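Local structure of outer membrane protein SusF (Bacteroides thetaiotaomicron, 4FE9) at residues L211-V215 with D216-S220; S97-Q100 with E101-S105; P146-P150 with D151-I155. The protein binds starch at the cell surface of Bacteroides thetaiotaomicron before the starch is imported into the periplasm for degradation. All coordinates share one frame; numbering follows the deposited sequence.

Contact 1. Residues L211-V215 with D216-S220; sequences LGSSV and DGDDS. With GLC (alpha-D-glucopyranose), chain B.
A type II beta turn from Val-215 to Asp-218 presents the sugar-binding Asp-216 of carbohydrate-binding module 1. The closing bond runs from Asp-218 N to Val-215 O at 3.1 Å. Gly-217 takes the third place of the turn with a positive phi of 91°, the backbone shape usual for glycine in this turn type. Val-215 O has a second donor, Ser-213 OG, at 2.7 Å. Both donors stand out of the carbonyl plane, Ser-213 OG on one face and Asp-218 N on the other, so the oxygen is gripped from two sides. Ser-213 OG also packs against Asp-218 CB at 3.4 Å.

Beyond the turn, Asp-218 OD2 accepts Ser-220 N nearly along its C-O axis at 2.6 Å, which makes an Asx turn. Ser-220 OG reaches the syn lone pair of the same oxygen at 2.9 Å. The other oxygen, Asp-218 OD1, is bonded to Asn-223 ND2.

With CG anti to the backbone N (chi1 -165°), Asp-216 directs its carboxylate to the glucose, where OD1 accepts from sugar O2 at 2.7 Å and OD2 from sugar O3 at 2.6 Å. The same glucose bonds to Asp-158 and Asn-191. One sugar hydroxyl on each oxygen, with Ala-232 N as a further donor to OD1, would together restrain the carboxylate's rotation, consistent with the acid reading the neighbouring O2 and O3 hydroxyls as a pair.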
ATOM      1  N   LEU A 211      -6.571  23.479   5.943  1.00  8.40           N
ATOM      2  CA  LEU A 211      -6.011  22.721   4.872  1.00 10.82           C
ATOM      3  C   LEU A 211      -7.109  21.902   4.212  1.00 11.34           C
ATOM      4  O   LEU A 211      -7.928  21.274   4.896  1.00 11.85           O
ATOM      5  CB  LEU A 211      -4.927  21.785   5.391  1.00  8.74           C
ATOM      6  CG  LEU A 211      -3.858  22.487   6.264  1.00 10.29           C
ATOM      7  CD1 LEU A 211      -3.017  21.462   6.936  1.00  7.86           C
ATOM      8  CD2 LEU A 211      -2.978  23.413   5.386  1.00 10.13           C
ATOM      9  N   GLY A 212      -7.073  21.813   2.893  1.00 11.59           N
ATOM     10  CA  GLY A 212      -8.158  21.116   2.168  1.00 10.64           C
ATOM     11  C   GLY A 212      -7.792  20.806   0.766  1.00 12.08           C
ATOM     12  O   GLY A 212      -6.678  20.390   0.496  1.00 12.43           O
ATOM     13  N   SER A 213      -8.762  20.845  -0.127  1.00 13.13           N
ATOM     14  CA  SER A 213      -8.452  20.562  -1.527  1.00 15.04           C
ATOM     15  C   SER A 213      -8.566  21.820  -2.362  1.00 15.66           C
ATOM     16  O   SER A 213      -9.085  22.839  -1.895  1.00 15.34           O
ATOM     17  CB  SER A 213      -9.344  19.472  -2.086  1.00 13.87           C
ATOM     18  OG  SER A 213     -10.701  19.834  -1.952  1.00 19.64           O
ATOM     19  N   SER A 214      -8.016  21.766  -3.575  1.00 16.24           N
ATOM     20  CA  SER A 214      -8.135  22.867  -4.513  1.00 19.53           C
ATOM     21  C   SER A 214      -9.594  23.163  -4.853  1.00 19.48           C
ATOM     22  O   SER A 214      -9.974  24.306  -5.000  1.00 20.65           O
ATOM     23  CB  SER A 214      -7.381  22.543  -5.785  1.00 18.43           C
ATOM     24  OG  SER A 214      -6.249  23.354  -5.842  1.00 27.71           O
ATOM     25  N   VAL A 215     -10.349  22.109  -5.129  1.00 18.99           N
ATOM     26  CA  VAL A 215     -11.754  22.225  -5.500  1.00 18.70           C
ATOM     27  C   VAL A 215     -12.648  21.919  -4.289  1.00 18.46           C
ATOM     28  O   VAL A 215     -12.468  20.892  -3.627  1.00 19.10           O
ATOM     29  CB  VAL A 215     -12.079  21.193  -6.615  1.00 19.28           C
ATOM     30  CG1 VAL A 215     -13.579  21.129  -6.872  1.00 19.73           C
ATOM     31  CG2 VAL A 215     -11.287  21.544  -7.908  1.00 17.20           C
ATOM     32  N   ASP A 216     -13.588  22.810  -3.990  1.00 17.08           N
ATOM     33  CA  ASP A 216     -14.560  22.558  -2.917  1.00 17.45           C
ATOM     34  C   ASP A 216     -15.438  21.349  -3.240  1.00 17.16           C
ATOM     35  O   ASP A 216     -15.984  21.259  -4.309  1.00 17.73           O
ATOM     36  CB  ASP A 216     -15.412  23.809  -2.638  1.00 15.47           C
ATOM     37  CG  ASP A 216     -16.176  23.719  -1.308  1.00 18.84           C
ATOM     38  OD1 ASP A 216     -15.636  23.153  -0.322  1.00 14.30           O
ATOM     39  OD2 ASP A 216     -17.340  24.180  -1.256  1.00 20.89           O
ATOM     40  N   GLY A 217     -15.375  20.338  -2.394  1.00 17.25           N
ATOM     41  CA  GLY A 217     -16.180  19.150  -2.567  1.00 16.54           C
ATOM     42  C   GLY A 217     -15.478  18.087  -3.382  1.00 17.53           C
ATOM     43  O   GLY A 217     -16.106  17.133  -3.819  1.00 16.93           O
ATOM     44  N   ASP A 218     -14.174  18.270  -3.633  1.00 17.83           N
ATOM     45  CA  ASP A 218     -13.359  17.252  -4.348  1.00 17.37           C
ATOM     46  C   ASP A 218     -13.738  15.845  -3.884  1.00 17.53           C
ATOM     47  O   ASP A 218     -13.671  15.536  -2.690  1.00 17.07           O
ATOM     48  CB  ASP A 218     -11.872  17.493  -4.075  1.00 18.32           C
ATOM     49  CG  ASP A 218     -10.956  16.508  -4.825  1.00 19.84           C
ATOM     50  OD1 ASP A 218      -9.886  16.935  -5.276  1.00 28.06           O
ATOM     51  OD2 ASP A 218     -11.221  15.297  -4.794  1.00 31.32           O
ATOM     52  N   ASP A 219     -14.042  14.963  -4.827  1.00 17.64           N
ATOM     53  CA  ASP A 219     -14.437  13.608  -4.459  1.00 18.89           C
ATOM     54  C   ASP A 219     -13.514  12.571  -5.030  1.00 17.95           C
ATOM     55  O   ASP A 219     -13.870  11.418  -5.141  1.00 19.69           O
ATOM     56  CB  ASP A 219     -15.920  13.313  -4.816  1.00 17.92           C
ATOM     57  CG  ASP A 219     -16.215  13.448  -6.317  1.00 25.09           C
ATOM     58  OD1 ASP A 219     -15.264  13.656  -7.110  1.00 30.70           O
ATOM     59  OD2 ASP A 219     -17.417  13.376  -6.703  1.00 33.08           O
ATOM     60  N   SER A 220     -12.279  12.961  -5.294  1.00 17.26           N
ATOM     61  CA  SER A 220     -11.320  12.057  -5.943  1.00 17.23           C
ATOM     62  C   SER A 220     -10.837  10.972  -4.986  1.00 16.98           C
ATOM     63  O   SER A 220     -10.427   9.907  -5.416  1.00 16.49           O
ATOM     64  CB  SER A 220     -10.119  12.843  -6.472  1.00 17.65           C
ATOM     65  OG  SER A 220      -9.276  13.223  -5.391  1.00 18.38           O
TER
HETATM   66  C1  GLC B   7     -18.196  22.858   3.738  1.00 13.81           C
HETATM   67  C2  GLC B   7     -18.068  22.882   2.244  1.00 16.31           C
HETATM   68  C3  GLC B   7     -19.361  23.332   1.598  1.00 13.09           C
HETATM   69  C4  GLC B   7     -20.551  22.567   2.159  1.00 19.10           C
HETATM   70  C5  GLC B   7     -20.494  22.181   3.447  1.00 18.80           C
HETATM   71  C6  GLC B   7     -21.664  21.420   4.005  1.00 23.14           C
HETATM   72  O2  GLC B   7     -17.014  23.792   1.890  1.00 13.67           O
HETATM   73  O3  GLC B   7     -19.233  23.161   0.192  1.00 14.54           O
HETATM   74  O4  GLC B   7     -21.879  23.034   1.780  1.00 19.69           O
HETATM   75  O5  GLC B   7     -19.220  21.964   4.110  1.00 17.87           O
HETATM   76  O6  GLC B   7     -21.462  20.040   3.693  1.00 20.37           O

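Contact 2. Residues S97-Q100 with E101-S105; sequences SVTQ and EAYKS
Main-chain hydrogen bonds join Ser-97 to Glu-101 and Val-98 to Ala-102 in the last turns of helix 92-102. Glu-101 N to Ser-97 O measures 3.1 Å and Ala-102 N to Val-98 O 2.9 Å, each with an angle of 170° at the hydrogen. Tyr-103 N continues the series to Thr-99 O less straightly, at 150°.

Side-chain packing is mostly against carbonyl oxygens. Tyr-103 brings CD2 to 3.3 Å from Thr-99 O, which lies in the ring plane at its edge; its hydroxyl is bonded to Glu-112 O. Gln-100 CB lies 3.4 Å from Ser-105 O, while its extended chain carries the amide to Asp-96 and Arg-106.

Charged and water-mediated links gather at Glu-101. Bent at chi2 (-78°), it turns OE1 toward Lys-104 NZ, a long, weak salt bridge of 3.7 Å. A water donates to Ser-97 O at 2.9 Å and only weakly to Glu-101 OE2.

At the helix end, Ser-105 N reaches back to Gln-100 O at 3.0 Å, and inside it Lys-104 N bonds to Glu-101 O. Lys-104 itself has positive phi, so this pair of nested bonds is the Schellman motif that typically terminates an alpha helix.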
ATOM      1  N   SER A  97       2.685  23.085 -11.463  1.00 11.87           N
ATOM      2  CA  SER A  97       1.636  22.052 -11.364  0.50 11.87           C
ATOM      3  C   SER A  97       2.081  20.712 -11.927  1.00 11.84           C
ATOM      4  O   SER A  97       1.821  19.654 -11.354  1.00 11.58           O
ATOM      5  CB  SER A  97       0.354  22.519 -12.087  0.50 12.40           C
ATOM      6  OG  SER A  97      -0.305  23.507 -11.327  0.50 11.56           O
ATOM      7  N   VAL A  98       2.673  20.736 -13.099  1.00 11.50           N
ATOM      8  CA  VAL A  98       3.035  19.492 -13.724  1.00 11.55           C
ATOM      9  C   VAL A  98       4.177  18.807 -12.940  1.00 10.77           C
ATOM     10  O   VAL A  98       4.230  17.576 -12.843  1.00 11.42           O
ATOM     11  CB  VAL A  98       3.395  19.715 -15.233  1.00 11.46           C
ATOM     12  CG1 VAL A  98       4.089  18.522 -15.782  1.00 13.93           C
ATOM     13  CG2 VAL A  98       2.105  19.990 -16.035  1.00 15.47           C
ATOM     14  N   THR A  99       5.077  19.614 -12.364  1.00 11.15           N
ATOM     15  CA  THR A  99       6.198  19.082 -11.595  1.00  9.69           C
ATOM     16  C   THR A  99       5.659  18.342 -10.344  1.00 10.62           C
ATOM     17  O   THR A  99       6.113  17.228 -10.009  1.00  8.20           O
ATOM     18  CB  THR A  99       7.188  20.243 -11.132  1.00 12.03           C
ATOM     19  OG1 THR A  99       7.806  20.841 -12.282  1.00 14.06           O
ATOM     20  CG2 THR A  99       8.306  19.664 -10.230  1.00  8.99           C
ATOM     21  N   GLN A 100       4.626  18.915  -9.725  1.00  9.95           N
ATOM     22  CA  GLN A 100       4.123  18.374  -8.459  1.00 11.30           C
ATOM     23  C   GLN A 100       3.320  17.092  -8.715  1.00 11.22           C
ATOM     24  O   GLN A 100       3.543  16.110  -8.078  1.00 10.94           O
ATOM     25  CB  GLN A 100       3.306  19.446  -7.712  1.00  9.24           C
ATOM     26  CG  GLN A 100       4.154  20.683  -7.274  1.00 11.05           C
ATOM     27  CD  GLN A 100       3.357  21.687  -6.435  1.00 14.33           C
ATOM     28  OE1 GLN A 100       2.544  21.301  -5.635  1.00 18.14           O
ATOM     29  NE2 GLN A 100       3.675  22.972  -6.571  1.00 13.21           N
ATOM     30  N   GLU A 101       2.598  17.058  -9.820  1.00 13.24           N
ATOM     31  CA  GLU A 101       1.982  15.807 -10.301  1.00 16.30           C
ATOM     32  C   GLU A 101       2.973  14.702 -10.633  1.00 16.28           C
ATOM     33  O   GLU A 101       2.870  13.601 -10.103  1.00 17.21           O
ATOM     34  CB  GLU A 101       1.080  16.068 -11.496  1.00 16.87           C
ATOM     35  CG  GLU A 101      -0.095  16.915 -11.141  1.00 22.27           C
ATOM     36  CD  GLU A 101      -1.194  16.114 -10.417  1.00 50.39           C
ATOM     37  OE1 GLU A 101      -1.043  14.862 -10.254  1.00 46.64           O
ATOM     38  OE2 GLU A 101      -2.216  16.740 -10.024  1.00 57.47           O
ATOM     39  N   ALA A 102       3.984  15.020 -11.433  1.00 15.45           N
ATOM     40  CA  ALA A 102       5.013  14.044 -11.757  1.00 15.63           C
ATOM     41  C   ALA A 102       5.560  13.367 -10.524  1.00 16.53           C
ATOM     42  O   ALA A 102       5.879  12.183 -10.569  1.00 15.36           O
ATOM     43  CB  ALA A 102       6.136  14.684 -12.536  1.00 15.46           C
ATOM     44  N   TYR A 103       5.833  14.155  -9.471  1.00 15.64           N
ATOM     45  CA  TYR A 103       6.480  13.610  -8.285  1.00 15.90           C
ATOM     46  C   TYR A 103       5.484  13.240  -7.182  1.00 15.86           C
ATOM     47  O   TYR A 103       5.883  12.890  -6.083  1.00 15.99           O
ATOM     48  CB  TYR A 103       7.559  14.572  -7.747  1.00 16.97           C
ATOM     49  CG  TYR A 103       8.829  14.598  -8.596  1.00 13.94           C
ATOM     50  CD1 TYR A 103       9.844  13.676  -8.377  1.00 17.71           C
ATOM     51  CD2 TYR A 103       8.945  15.469  -9.689  1.00 11.12           C
ATOM     52  CE1 TYR A 103      10.985  13.634  -9.199  1.00 15.85           C
ATOM     53  CE2 TYR A 103      10.105  15.469 -10.499  1.00  9.85           C
ATOM     54  CZ  TYR A 103      11.108  14.518 -10.247  1.00 11.48           C
ATOM     55  OH  TYR A 103      12.249  14.488 -11.012  1.00 10.98           O
ATOM     56  N   LYS A 104       4.190  13.407  -7.469  1.00 16.90           N
ATOM     57  CA  LYS A 104       3.108  13.251  -6.453  1.00 16.27           C
ATOM     58  C   LYS A 104       3.444  13.939  -5.137  1.00 15.56           C
ATOM     59  O   LYS A 104       3.270  13.353  -4.066  1.00 14.19           O
ATOM     60  CB  LYS A 104       2.834  11.766  -6.188  1.00 16.65           C
ATOM     61  CG  LYS A 104       2.310  11.001  -7.405  1.00 20.05           C
ATOM     62  CD  LYS A 104       0.799  11.120  -7.500  1.00 34.54           C
ATOM     63  CE  LYS A 104       0.265  10.414  -8.738  1.00 37.61           C
ATOM     64  NZ  LYS A 104       0.150  11.371  -9.854  1.00 43.36           N
ATOM     65  N   SER A 105       3.933  15.179  -5.208  1.00 13.91           N
ATOM     66  CA  SER A 105       4.449  15.834  -4.017  1.00 11.66           C
ATOM     67  C   SER A 105       4.499  17.341  -4.168  1.00 12.34           C
ATOM     68  O   SER A 105       4.972  17.872  -5.206  1.00 10.00           O
ATOM     69  CB  SER A 105       5.821  15.279  -3.696  1.00 13.43           C
ATOM     70  OG  SER A 105       6.459  16.028  -2.715  1.00 11.27           O
TER
HETATM   71  O   HOH W   1      -0.594  19.755  -9.680  1.00 34.19           O

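Contact 3. Residues P146-P150 with D151-I155; sequences PAVDP and DGYYI
Tyr-153 and Asp-149 form the close-packed part of this contact. Asp-149 N donates to Tyr-153 OH over 2.8 Å with an angle of 166° at the hydrogen, a nearly straight bond. The same hydroxyl lies 3.3 Å from Val-148 CA, and Val-148 meets the ring at its edge, the two side chains crossing at about a right angle. Tyr-153 CG stands anti to its own carbonyl carbon (chi1 -66°), and from there the ring reaches back so that its hydroxyl end comes to the backbone at Val-148 and Asp-149. A water lying in the ring plane makes a short bridge from this hydroxyl to the carbonyl oxygen of exposed Ala-147. Tyr-180 and Phe-245 both meet the ring edge-to-face, which places it in the packed interior of carbohydrate-binding module 1.

The two segments are joined by a type I beta turn, Asp-Pro-Asp-Gly, leading into strand 153-157. It is closed by Gly-152 N to Asp-149 O at 3.1 Å, with the donor well above the carbonyl plane. Asp-149 OD2 meanwhile accepts Asp-151 N with its anti lone pair at 2.9 Å, an Asx turn superposed on the same residues. Asp-149 OD1 turns to Ser-198 OG, so both carboxylate oxygens have protein donors.

The looser, solvent side is that of Pro-150 and Asp-151, both exposed. Here the carboxylates of Asp-149 and Asp-151 approach each other as like charges, OD2 to OD2 at 4.1 Å. A second water is modelled between these two oxygens at such short range that its bonds are doubtful, and Asp-151 also touches a crystal neighbour.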
ATOM      1  N   PRO A 146       3.624  24.763   4.286  1.00 12.53           N
ATOM      2  CA  PRO A 146       3.442  25.160   5.686  1.00 12.25           C
ATOM      3  C   PRO A 146       4.366  24.426   6.629  1.00 10.95           C
ATOM      4  O   PRO A 146       4.749  23.279   6.375  1.00  9.27           O
ATOM      5  CB  PRO A 146       1.948  24.830   5.970  1.00 12.71           C
ATOM      6  CG  PRO A 146       1.283  24.803   4.538  1.00 11.81           C
ATOM      7  CD  PRO A 146       2.375  24.248   3.666  1.00 12.22           C
ATOM      8  N   ALA A 147       4.721  25.081   7.724  1.00 11.30           N
ATOM      9  CA  ALA A 147       5.419  24.405   8.829  1.00 12.57           C
ATOM     10  C   ALA A 147       4.563  23.267   9.407  1.00 13.94           C
ATOM     11  O   ALA A 147       3.347  23.320   9.365  1.00 13.51           O
ATOM     12  CB  ALA A 147       5.762  25.419   9.931  1.00 12.35           C
ATOM     13  N   VAL A 148       5.209  22.216   9.886  1.00 15.05           N
ATOM     14  CA  VAL A 148       4.520  21.171  10.627  1.00 16.38           C
ATOM     15  C   VAL A 148       4.064  21.696  11.996  1.00 15.96           C
ATOM     16  O   VAL A 148       4.802  22.413  12.665  1.00 15.15           O
ATOM     17  CB  VAL A 148       5.424  19.924  10.818  1.00 16.31           C
ATOM     18  CG1 VAL A 148       4.708  18.892  11.663  1.00 18.36           C
ATOM     19  CG2 VAL A 148       5.766  19.318   9.465  1.00 18.50           C
ATOM     20  N   ASP A 149       2.777  21.549  12.291  1.00 16.78           N
ATOM     21  CA  ASP A 149       2.251  22.053  13.577  1.00 15.84           C
ATOM     22  C   ASP A 149       2.729  21.120  14.698  1.00 15.52           C
ATOM     23  O   ASP A 149       2.569  19.920  14.589  1.00 14.62           O
ATOM     24  CB  ASP A 149       0.720  22.120  13.544  1.00 15.51           C
ATOM     25  CG  ASP A 149       0.144  22.931  14.702  1.00 17.26           C
ATOM     26  OD1 ASP A 149      -0.469  23.989  14.445  1.00 18.82           O
ATOM     27  OD2 ASP A 149       0.402  22.570  15.871  1.00 18.01           O
ATOM     28  N   PRO A 150       3.441  21.676  15.720  1.00 17.55           N
ATOM     29  CA  PRO A 150       4.018  20.810  16.794  1.00 17.87           C
ATOM     30  C   PRO A 150       2.931  20.052  17.593  1.00 18.12           C
ATOM     31  O   PRO A 150       3.170  18.937  18.065  1.00 18.31           O
ATOM     32  CB  PRO A 150       4.755  21.811  17.717  1.00 18.89           C
ATOM     33  CG  PRO A 150       4.272  23.193  17.319  1.00 18.54           C
ATOM     34  CD  PRO A 150       3.867  23.089  15.851  1.00 17.73           C
ATOM     35  N   ASP A 151       1.715  20.574  17.589  1.00 17.18           N
ATOM     36  CA  ASP A 151       0.623  19.937  18.296  1.00 17.94           C
ATOM     37  C   ASP A 151      -0.303  19.133  17.372  1.00 16.19           C
ATOM     38  O   ASP A 151      -1.362  18.710  17.785  1.00 18.19           O
ATOM     39  CB  ASP A 151      -0.172  20.981  19.064  1.00 17.57           C
ATOM     40  CG  ASP A 151       0.666  21.676  20.124  1.00 23.25           C
ATOM     41  OD1 ASP A 151       1.139  20.976  21.034  1.00 23.22           O
ATOM     42  OD2 ASP A 151       0.993  22.880  19.947  1.00 31.02           O
ATOM     43  N   GLY A 152       0.099  18.927  16.128  1.00 14.95           N
ATOM     44  CA  GLY A 152      -0.601  17.955  15.267  1.00 12.25           C
ATOM     45  C   GLY A 152      -1.757  18.557  14.470  1.00 10.44           C
ATOM     46  O   GLY A 152      -1.825  19.764  14.274  1.00 10.65           O
ATOM     47  N   TYR A 153      -2.659  17.695  14.003  1.00  9.34           N
ATOM     48  CA  TYR A 153      -3.709  18.090  13.062  1.00  8.70           C
ATOM     49  C   TYR A 153      -5.060  17.516  13.486  1.00  8.45           C
ATOM     50  O   TYR A 153      -5.123  16.420  14.011  1.00  7.65           O
ATOM     51  CB  TYR A 153      -3.365  17.579  11.656  1.00  8.17           C
ATOM     52  CG  TYR A 153      -2.142  18.238  11.094  1.00  7.10           C
ATOM     53  CD1 TYR A 153      -2.241  19.486  10.505  1.00  6.90           C
ATOM     54  CD2 TYR A 153      -0.859  17.759  11.417  1.00  6.37           C
ATOM     55  CE1 TYR A 153      -1.074  20.243  10.187  1.00  7.89           C
ATOM     56  CE2 TYR A 153       0.303  18.500  11.077  1.00  6.86           C
ATOM     57  CZ  TYR A 153       0.177  19.700  10.418  1.00  7.38           C
ATOM     58  OH  TYR A 153       1.299  20.457  10.121  1.00  9.87           O
ATOM     59  N   TYR A 154      -6.130  18.229  13.145  1.00  8.74           N
ATOM     60  CA  TYR A 154      -7.480  17.798  13.475  1.00 10.24           C
ATOM     61  C   TYR A 154      -8.355  17.718  12.195  1.00 10.14           C
ATOM     62  O   TYR A 154      -8.152  18.505  11.250  1.00 11.30           O
ATOM     63  CB  TYR A 154      -8.086  18.784  14.452  1.00  9.31           C
ATOM     64  CG  TYR A 154      -7.494  18.687  15.816  1.00 11.70           C
ATOM     65  CD1 TYR A 154      -6.246  19.238  16.094  1.00 19.58           C
ATOM     66  CD2 TYR A 154      -8.165  18.019  16.843  1.00 13.72           C
ATOM     67  CE1 TYR A 154      -5.685  19.144  17.370  1.00 22.25           C
ATOM     68  CE2 TYR A 154      -7.634  17.953  18.126  1.00 22.69           C
ATOM     69  CZ  TYR A 154      -6.384  18.492  18.379  1.00 23.56           C
ATOM     70  OH  TYR A 154      -5.825  18.370  19.632  1.00 30.38           O
ATOM     71  N   ILE A 155      -9.297  16.770  12.162  1.00  9.71           N
ATOM     72  CA  ILE A 155     -10.360  16.777  11.150  1.00  9.74           C
ATOM     73  C   ILE A 155     -11.621  17.398  11.717  1.00 11.32           C
ATOM     74  O   ILE A 155     -12.056  17.063  12.848  1.00  9.87           O
ATOM     75  CB  ILE A 155     -10.696  15.378  10.665  1.00  9.87           C
ATOM     76  CG1 ILE A 155      -9.453  14.663  10.137  1.00 12.09           C
ATOM     77  CG2 ILE A 155     -11.853  15.405   9.638  1.00  7.58           C
ATOM     78  CD1 ILE A 155      -8.987  15.165   8.835  1.00 17.45           C
TER
HETATM   79  O   HOH W   2       0.894  22.324   8.444  1.00 14.21           O
HETATM   80  O   HOH W   3       0.293  24.135  17.726  1.00 17.38           O

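How the contacts relate
Each contact combines buried and exposed residues, but the buried parts differ. In contact 3 an aromatic ring lies inside carbohydrate-binding module 1; in contact 1 small polar side chains brace a loop whose tip faces bound glucose; in contact 2 main-chain bonds end a helix away from the sugar sites. Contacts 1 and 3 belong to the same module and touch directly, Leu-211 CD1 lying 4.0 Å from Tyr-153 CE1. Contact 2 stays apart, its nearest atoms about 8 Å from contact 1 and about 10 Å from contact 3. An Asx turn overlaps the beta turn in contact 3 and follows it in contact 1; of the acids in these three contacts, Asp-216 is the one bonded to glucose.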